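Inorganic pyrophosphatase (Anaplasma phagocytophilum, PDB 3LD3) probably catalyses the magnesium-dependent hydrolysis of inorganic pyrophosphate to two phosphate ions, as a homohexameric enzyme of the PPase family. Local coordinates at residues 75-80 and 90-95; 112-117 and 125-130. One frame throughout, in Å; residues are numbered along the deposited sequence.

Contact 1: residues 75-80 and 90-95; sequences CNYGFI and PVDVLV
Y77 reaches across to D92 where strands 76-79 and 92-95 pair antiparallel in the closed five-stranded barrel of the soluble pyrophosphatase family, a worked example of two neighbouring strands presenting predicted substrate and metal ligands on one face. With CG anti to the backbone N (chi1 -177°), the ring of Y77 runs beside the neighbouring strand, and its OH comes 3.2 Å from CG of D92, ring and carboxylate planes 39° apart. Further back, CD1 of Y77 rests against CD2 of L94 at 3.8 Å, so the leucine supports the ring from the neighbouring strand. Y77 is predicted to bind substrate and D92 to bind both magnesium ions; a phosphate ion, probably from the crystallisation liquor, lies about 4 Å from the tyrosine side chain, consistent with such a site. K126 ties the two together, its NZ hydrogen-bonded to OH of Y77 and salt-bridged to OD2 of D92.

Just past the strand end, I80 lays CG1 on the methyl CG2 of V93 at 3.6 Å and brings CD1 to CG1 of V91, within an apolar layer that helix 180-195 helps to cover. The F79 and P90 side chains run side by side, pointing the same way, with CD1 of F79 3.8 Å from CB of P90.

The backbone sets this register. G78 and V93 form a hydrogen-bonded pair, both bonds nearly straight, and I80 N bonds V91 O beyond it. N76 and V95 form another: V95 N bonds O of N76 at 2.7 Å, and the V95 carbonyl accepts a weak bond from N76 N. Backbone N-H groups of Q45 and V101 grip OD1 of N76 and so fix the amide's rotation, while its ND2 donates to O of V95 at 3.0 Å, tilted 24° from the carbonyl plane.

Contact 2: residues 112-117 and 125-130; sequences VGVLMM and AKVLAV
M117 and K126 cross at about a right angle near the turn of the antiparallel hairpin formed by strands 106-119 and 122-131. The methionine chain bends at its last torsion (chi3 61°), which turns CE back to touch CG of K126 at 3.7 Å. The lysine is itself bent at chi2, and beyond CG its chain leads away from the hairpin partner. M116 folds back as well, bent at chi2 and chi3, placing CE 3.8 Å from CB of A125, and the same alanine methyl meets CG2 of V114 at 3.7 Å.

Toward the far end the two methyls of V112 have different partners: the side chain crosses that of L128 obliquely, CG2 3.9 Å from CG, while CG1 meets CG2 of V130, the two valines crossing at about a right angle. Here the strand carries a classic beta bulge, V112 and G113 both facing L128. O of L128 accepts a nearly straight bond from V112 N at 2.7 Å and a weak, longer one from G113 N.

M117 and F160 of helix 150-162 thus give K126 apolar neighbours that guide its chain, while its amino end is held by acid partners, D124 among them, at the predicted metal site.

How the contacts relate
Contacts 1 and 2 lie in series along the chain, contact 1 closing before contact 2 opens, with centres about 9 Å apart in the wall of the same closed five-stranded barrel. Strand 92-95 is the seam between them: it runs antiparallel to 76-79 on one side and parallel to 122-131 on the other. Probable hydrogen bonds from L94 N to V127 O and from A129 N to L94 O, both 2.8 Å, join the contacts directly, and V91 packs on V127. Y77 and D92 of contact 1 and K126 of contact 2 meet on one side of the barrel wall, consistent with the predicted metal and substrate site.

Contact 1: residues 75-80 and 90-95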
ATOM      1  N   CYS A  75      16.898   1.007   3.628  1.00 12.31           N
ATOM      2  CA  CYS A  75      16.792  -0.185   4.470  1.00 11.89           C
ATOM      3  C   CYS A  75      15.865   0.228   5.607  1.00 10.62           C
ATOM      4  O   CYS A  75      15.605   1.414   5.803  1.00  9.58           O
ATOM      5  CB  CYS A  75      18.142  -0.602   5.070  1.00 10.79           C
ATOM      6  SG  CYS A  75      19.448  -0.855   3.922  1.00 13.84           S
ATOM      7  N   ASN A  76      15.396  -0.748   6.373  1.00  9.35           N
ATOM      8  CA  ASN A  76      14.837  -0.453   7.661  1.00  9.13           C
ATOM      9  C   ASN A  76      15.907   0.249   8.485  1.00  9.57           C
ATOM     10  O   ASN A  76      17.114  -0.018   8.327  1.00 10.99           O
ATOM     11  CB  ASN A  76      14.393  -1.744   8.347  1.00  7.49           C
ATOM     12  CG  ASN A  76      13.421  -2.505   7.518  1.00  9.33           C
ATOM     13  OD1 ASN A  76      12.267  -2.091   7.371  1.00  8.31           O
ATOM     14  ND2 ASN A  76      13.871  -3.594   6.912  1.00  7.94           N
ATOM     15  N   TYR A  77      15.490   1.199   9.295  1.00  9.32           N
ATOM     16  CA  TYR A  77      16.410   1.993  10.087  1.00  9.13           C
ATOM     17  C   TYR A  77      16.004   2.073  11.546  1.00  8.95           C
ATOM     18  O   TYR A  77      14.866   2.367  11.884  1.00  8.48           O
ATOM     19  CB  TYR A  77      16.491   3.385   9.488  1.00  9.21           C
ATOM     20  CG  TYR A  77      17.456   4.335  10.136  1.00 10.43           C
ATOM     21  CD1 TYR A  77      18.811   4.244   9.866  1.00 12.83           C
ATOM     22  CD2 TYR A  77      17.012   5.347  10.974  1.00 11.95           C
ATOM     23  CE1 TYR A  77      19.704   5.147  10.420  1.00 14.06           C
ATOM     24  CE2 TYR A  77      17.899   6.241  11.555  1.00 15.62           C
ATOM     25  CZ  TYR A  77      19.249   6.138  11.255  1.00 13.45           C
ATOM     26  OH  TYR A  77      20.146   7.018  11.826  1.00 15.89           O
ATOM     27  N   GLY A  78      16.961   1.830  12.426  1.00  8.46           N
ATOM     28  CA  GLY A  78      16.709   1.965  13.834  1.00  8.60           C
ATOM     29  C   GLY A  78      17.979   1.979  14.633  1.00  8.91           C
ATOM     30  O   GLY A  78      19.038   2.384  14.121  1.00  8.66           O
ATOM     31  N   PHE A  79      17.865   1.584  15.884  1.00  8.76           N
ATOM     32  CA  PHE A  79      18.979   1.664  16.831  1.00  9.21           C
ATOM     33  C   PHE A  79      19.151   0.443  17.732  1.00  9.70           C
ATOM     34  O   PHE A  79      18.206  -0.311  17.994  1.00  9.37           O
ATOM     35  CB  PHE A  79      18.844   2.927  17.700  1.00  9.26           C
ATOM     36  CG  PHE A  79      17.741   2.836  18.715  1.00 10.62           C
ATOM     37  CD1 PHE A  79      17.990   2.441  20.015  1.00 10.33           C
ATOM     38  CD2 PHE A  79      16.423   3.125  18.350  1.00 11.86           C
ATOM     39  CE1 PHE A  79      16.967   2.343  20.944  1.00 10.44           C
ATOM     40  CE2 PHE A  79      15.389   3.006  19.282  1.00 11.79           C
ATOM     41  CZ  PHE A  79      15.650   2.625  20.571  1.00 11.45           C
ATOM     42  N   ILE A  80      20.380   0.243  18.201  1.00  8.55           N
ATOM     43  CA  ILE A  80      20.672  -0.816  19.163  1.00  8.19           C
ATOM     44  C   ILE A  80      20.432  -0.289  20.572  1.00  8.77           C
ATOM     45  O   ILE A  80      21.100   0.669  21.020  1.00  9.02           O
ATOM     46  CB  ILE A  80      22.141  -1.331  19.054  1.00  8.03           C
ATOM     47  CG1 ILE A  80      22.510  -1.712  17.616  1.00  8.59           C
ATOM     48  CG2 ILE A  80      22.324  -2.506  19.989  1.00  7.92           C
ATOM     49  CD1 ILE A  80      24.004  -2.059  17.425  1.00  8.24           C
ATOM     50  N   PRO A  90      22.545   6.169  20.832  1.00 17.32           N
ATOM     51  CA  PRO A  90      22.723   4.764  20.504  1.00 15.91           C
ATOM     52  C   PRO A  90      23.192   4.543  19.058  1.00 14.48           C
ATOM     53  O   PRO A  90      23.047   5.417  18.208  1.00 13.94           O
ATOM     54  CB  PRO A  90      21.323   4.160  20.748  1.00 17.08           C
ATOM     55  CG  PRO A  90      20.575   5.205  21.498  1.00 17.78           C
ATOM     56  CD  PRO A  90      21.131   6.498  21.091  1.00 17.37           C
ATOM     57  N   VAL A  91      23.800   3.390  18.801  1.00 12.31           N
ATOM     58  CA  VAL A  91      24.289   3.050  17.481  1.00 11.65           C
ATOM     59  C   VAL A  91      23.118   2.894  16.514  1.00 11.56           C
ATOM     60  O   VAL A  91      22.137   2.216  16.831  1.00 10.74           O
ATOM     61  CB  VAL A  91      25.035   1.701  17.508  1.00 11.09           C
ATOM     62  CG1 VAL A  91      25.463   1.271  16.084  1.00 11.16           C
ATOM     63  CG2 VAL A  91      26.266   1.761  18.473  1.00 12.69           C
ATOM     64  N   ASP A  92      23.212   3.576  15.375  1.00 12.44           N
ATOM     65  CA  ASP A  92      22.207   3.510  14.326  1.00 11.63           C
ATOM     66  C   ASP A  92      22.535   2.371  13.376  1.00 11.13           C
ATOM     67  O   ASP A  92      23.703   2.164  13.004  1.00 10.20           O
ATOM     68  CB  ASP A  92      22.178   4.817  13.558  1.00 12.58           C
ATOM     69  CG  ASP A  92      21.729   5.983  14.426  1.00 16.70           C
ATOM     70  OD1 ASP A  92      20.815   5.787  15.260  1.00 19.75           O
ATOM     71  OD2 ASP A  92      22.319   7.077  14.271  1.00 22.59           O
ATOM     72  N   VAL A  93      21.498   1.636  12.972  1.00  9.07           N
ATOM     73  CA  VAL A  93      21.635   0.501  12.092  1.00  8.51           C
ATOM     74  C   VAL A  93      20.628   0.557  10.944  1.00  7.94           C
ATOM     75  O   VAL A  93      19.412   0.743  11.164  1.00  8.82           O
ATOM     76  CB  VAL A  93      21.441  -0.834  12.866  1.00  7.88           C
ATOM     77  CG1 VAL A  93      21.782  -2.065  11.971  1.00  7.57           C
ATOM     78  CG2 VAL A  93      22.302  -0.849  14.140  1.00 10.19           C
ATOM     79  N   LEU A  94      21.143   0.306   9.745  1.00  7.42           N
ATOM     80  CA  LEU A  94      20.377   0.023   8.556  1.00  7.76           C
ATOM     81  C   LEU A  94      20.218  -1.495   8.445  1.00  7.66           C
ATOM     82  O   LEU A  94      21.193  -2.243   8.326  1.00  6.50           O
ATOM     83  CB  LEU A  94      21.104   0.543   7.312  1.00  7.49           C
ATOM     84  CG  LEU A  94      21.219   2.083   7.226  1.00 10.76           C
ATOM     85  CD1 LEU A  94      22.529   2.508   6.467  1.00 15.03           C
ATOM     86  CD2 LEU A  94      19.996   2.644   6.608  1.00 14.50           C
ATOM     87  N   VAL A  95      18.979  -1.958   8.501  1.00  7.28           N
ATOM     88  CA  VAL A  95      18.693  -3.405   8.419  1.00  6.76           C
ATOM     89  C   VAL A  95      18.050  -3.733   7.066  1.00  7.74           C
ATOM     90  O   VAL A  95      16.902  -3.393   6.799  1.00  7.96           O
ATOM     91  CB  VAL A  95      17.761  -3.864   9.584  1.00  6.04           C
ATOM     92  CG1 VAL A  95      17.510  -5.372   9.480  1.00  7.60           C
ATOM     93  CG2 VAL A  95      18.335  -3.510  10.908  1.00  6.72           C
TER

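Contact 2: residues 112-117 and 125-130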
ATOM      1  N   VAL A 112      27.099  -6.444   9.083  1.00  9.09           N
ATOM      2  CA  VAL A 112      27.934  -6.833   7.938  1.00  9.29           C
ATOM      3  C   VAL A 112      28.906  -5.737   7.488  1.00  9.41           C
ATOM      4  O   VAL A 112      29.791  -5.998   6.655  1.00 10.13           O
ATOM      5  CB  VAL A 112      27.121  -7.359   6.715  1.00  9.18           C
ATOM      6  CG1 VAL A 112      26.290  -8.594   7.120  1.00 11.21           C
ATOM      7  CG2 VAL A 112      26.253  -6.249   6.031  1.00  8.66           C
ATOM      8  N   GLY A 113      28.776  -4.542   8.040  1.00  9.15           N
ATOM      9  CA  GLY A 113      29.668  -3.455   7.677  1.00 10.05           C
ATOM     10  C   GLY A 113      29.235  -2.180   8.345  1.00  9.91           C
ATOM     11  O   GLY A 113      28.247  -2.132   9.101  1.00  9.66           O
ATOM     12  N   VAL A 114      29.981  -1.133   8.089  1.00  9.50           N
ATOM     13  CA  VAL A 114      29.651   0.163   8.639  1.00  9.28           C
ATOM     14  C   VAL A 114      30.100   1.252   7.685  1.00 10.49           C
ATOM     15  O   VAL A 114      31.197   1.163   7.125  1.00 10.36           O
ATOM     16  CB  VAL A 114      30.233   0.321  10.047  1.00  9.88           C
ATOM     17  CG1 VAL A 114      31.737   0.011  10.081  1.00  8.70           C
ATOM     18  CG2 VAL A 114      29.891   1.672  10.611  1.00  9.77           C
ATOM     19  N   LEU A 115      29.231   2.241   7.485  1.00 10.01           N
ATOM     20  CA  LEU A 115      29.560   3.373   6.650  1.00 10.38           C
ATOM     21  C   LEU A 115      29.963   4.488   7.585  1.00 10.92           C
ATOM     22  O   LEU A 115      29.156   4.971   8.389  1.00 10.20           O
ATOM     23  CB  LEU A 115      28.374   3.794   5.783  1.00 10.31           C
ATOM     24  CG  LEU A 115      28.599   4.927   4.801  1.00 10.89           C
ATOM     25  CD1 LEU A 115      29.759   4.620   3.830  1.00 11.05           C
ATOM     26  CD2 LEU A 115      27.257   5.227   4.044  1.00  9.73           C
ATOM     27  N   MET A 116      31.222   4.912   7.492  1.00 12.91           N
ATOM     28  CA  MET A 116      31.680   6.028   8.305  1.00 14.46           C
ATOM     29  C   MET A 116      31.214   7.356   7.718  1.00 15.13           C
ATOM     30  O   MET A 116      31.223   7.569   6.507  1.00 15.30           O
ATOM     31  CB  MET A 116      33.216   6.031   8.427  1.00 15.14           C
ATOM     32  CG  MET A 116      33.830   4.728   8.868  1.00 17.26           C
ATOM     33  SD  MET A 116      33.101   3.966  10.336  1.00 22.89           S
ATOM     34  CE  MET A 116      33.433   5.153  11.649  1.00 23.50           C
ATOM     35  N   MET A 117      30.817   8.262   8.591  1.00 16.32           N
ATOM     36  CA  MET A 117      30.429   9.579   8.182  1.00 18.00           C
ATOM     37  C   MET A 117      30.480  10.502   9.371  1.00 19.91           C
ATOM     38  O   MET A 117      30.343  10.058  10.523  1.00 20.15           O
ATOM     39  CB  MET A 117      29.016   9.575   7.569  1.00 17.46           C
ATOM     40  CG  MET A 117      27.916   9.295   8.533  1.00 17.47           C
ATOM     41  SD  MET A 117      26.342   9.046   7.643  1.00 16.19           S
ATOM     42  CE  MET A 117      26.735   7.627   6.641  1.00 13.96           C
ATOM     43  N   ALA A 125      28.534   7.189  12.342  1.00 19.51           N
ATOM     44  CA  ALA A 125      28.607   5.996  11.512  1.00 17.57           C
ATOM     45  C   ALA A 125      27.279   5.271  11.471  1.00 15.41           C
ATOM     46  O   ALA A 125      26.526   5.305  12.435  1.00 16.67           O
ATOM     47  CB  ALA A 125      29.695   5.048  12.035  1.00 17.72           C
ATOM     48  N   LYS A 126      27.017   4.604  10.356  1.00 13.34           N
ATOM     49  CA  LYS A 126      25.790   3.825  10.171  1.00 12.49           C
ATOM     50  C   LYS A 126      26.171   2.369   9.936  1.00 10.94           C
ATOM     51  O   LYS A 126      26.799   2.049   8.954  1.00 10.95           O
ATOM     52  CB  LYS A 126      24.992   4.349   8.983  1.00 12.23           C
ATOM     53  CG  LYS A 126      24.569   5.830   9.106  1.00 14.98           C
ATOM     54  CD  LYS A 126      23.802   6.149  10.412  1.00 15.99           C
ATOM     55  CE  LYS A 126      23.485   7.668  10.436  1.00 15.18           C
ATOM     56  NZ  LYS A 126      23.055   8.169  11.737  1.00 16.60           N
ATOM     57  N   VAL A 127      25.805   1.496  10.867  1.00  9.51           N
ATOM     58  CA  VAL A 127      26.047   0.079  10.725  1.00  8.71           C
ATOM     59  C   VAL A 127      25.036  -0.470   9.709  1.00  8.72           C
ATOM     60  O   VAL A 127      23.871  -0.044   9.694  1.00  9.02           O
ATOM     61  CB  VAL A 127      25.892  -0.627  12.088  1.00  8.80           C
ATOM     62  CG1 VAL A 127      25.945  -2.188  11.965  1.00  7.58           C
ATOM     63  CG2 VAL A 127      26.959  -0.155  13.058  1.00 10.64           C
ATOM     64  N   LEU A 128      25.499  -1.355   8.839  1.00  7.34           N
ATOM     65  CA  LEU A 128      24.671  -2.121   7.925  1.00  7.97           C
ATOM     66  C   LEU A 128      24.556  -3.571   8.389  1.00  8.49           C
ATOM     67  O   LEU A 128      25.552  -4.203   8.707  1.00  8.22           O
ATOM     68  CB  LEU A 128      25.235  -2.099   6.508  1.00  8.73           C
ATOM     69  CG  LEU A 128      24.433  -2.806   5.407  1.00  8.48           C
ATOM     70  CD1 LEU A 128      23.032  -2.164   5.188  1.00  8.26           C
ATOM     71  CD2 LEU A 128      25.198  -2.868   4.040  1.00  9.67           C
ATOM     72  N   ALA A 129      23.320  -4.068   8.457  1.00  7.71           N
ATOM     73  CA  ALA A 129      23.060  -5.417   8.968  1.00  7.40           C
ATOM     74  C   ALA A 129      22.019  -6.157   8.111  1.00  7.25           C
ATOM     75  O   ALA A 129      21.251  -5.542   7.349  1.00  7.96           O
ATOM     76  CB  ALA A 129      22.603  -5.361  10.448  1.00  7.22           C
ATOM     77  N   VAL A 130      21.996  -7.476   8.261  1.00  7.55           N
ATOM     78  CA  VAL A 130      20.979  -8.323   7.659  1.00  7.66           C
ATOM     79  C   VAL A 130      20.337  -9.114   8.791  1.00  7.91           C
ATOM     80  O   VAL A 130      20.913  -9.207   9.882  1.00  9.57           O
ATOM     81  CB  VAL A 130      21.537  -9.247   6.568  1.00  8.41           C
ATOM     82  CG1 VAL A 130      22.142  -8.427   5.360  1.00  8.52           C
ATOM     83  CG2 VAL A 130      22.603 -10.210   7.106  1.00  8.10           C
TER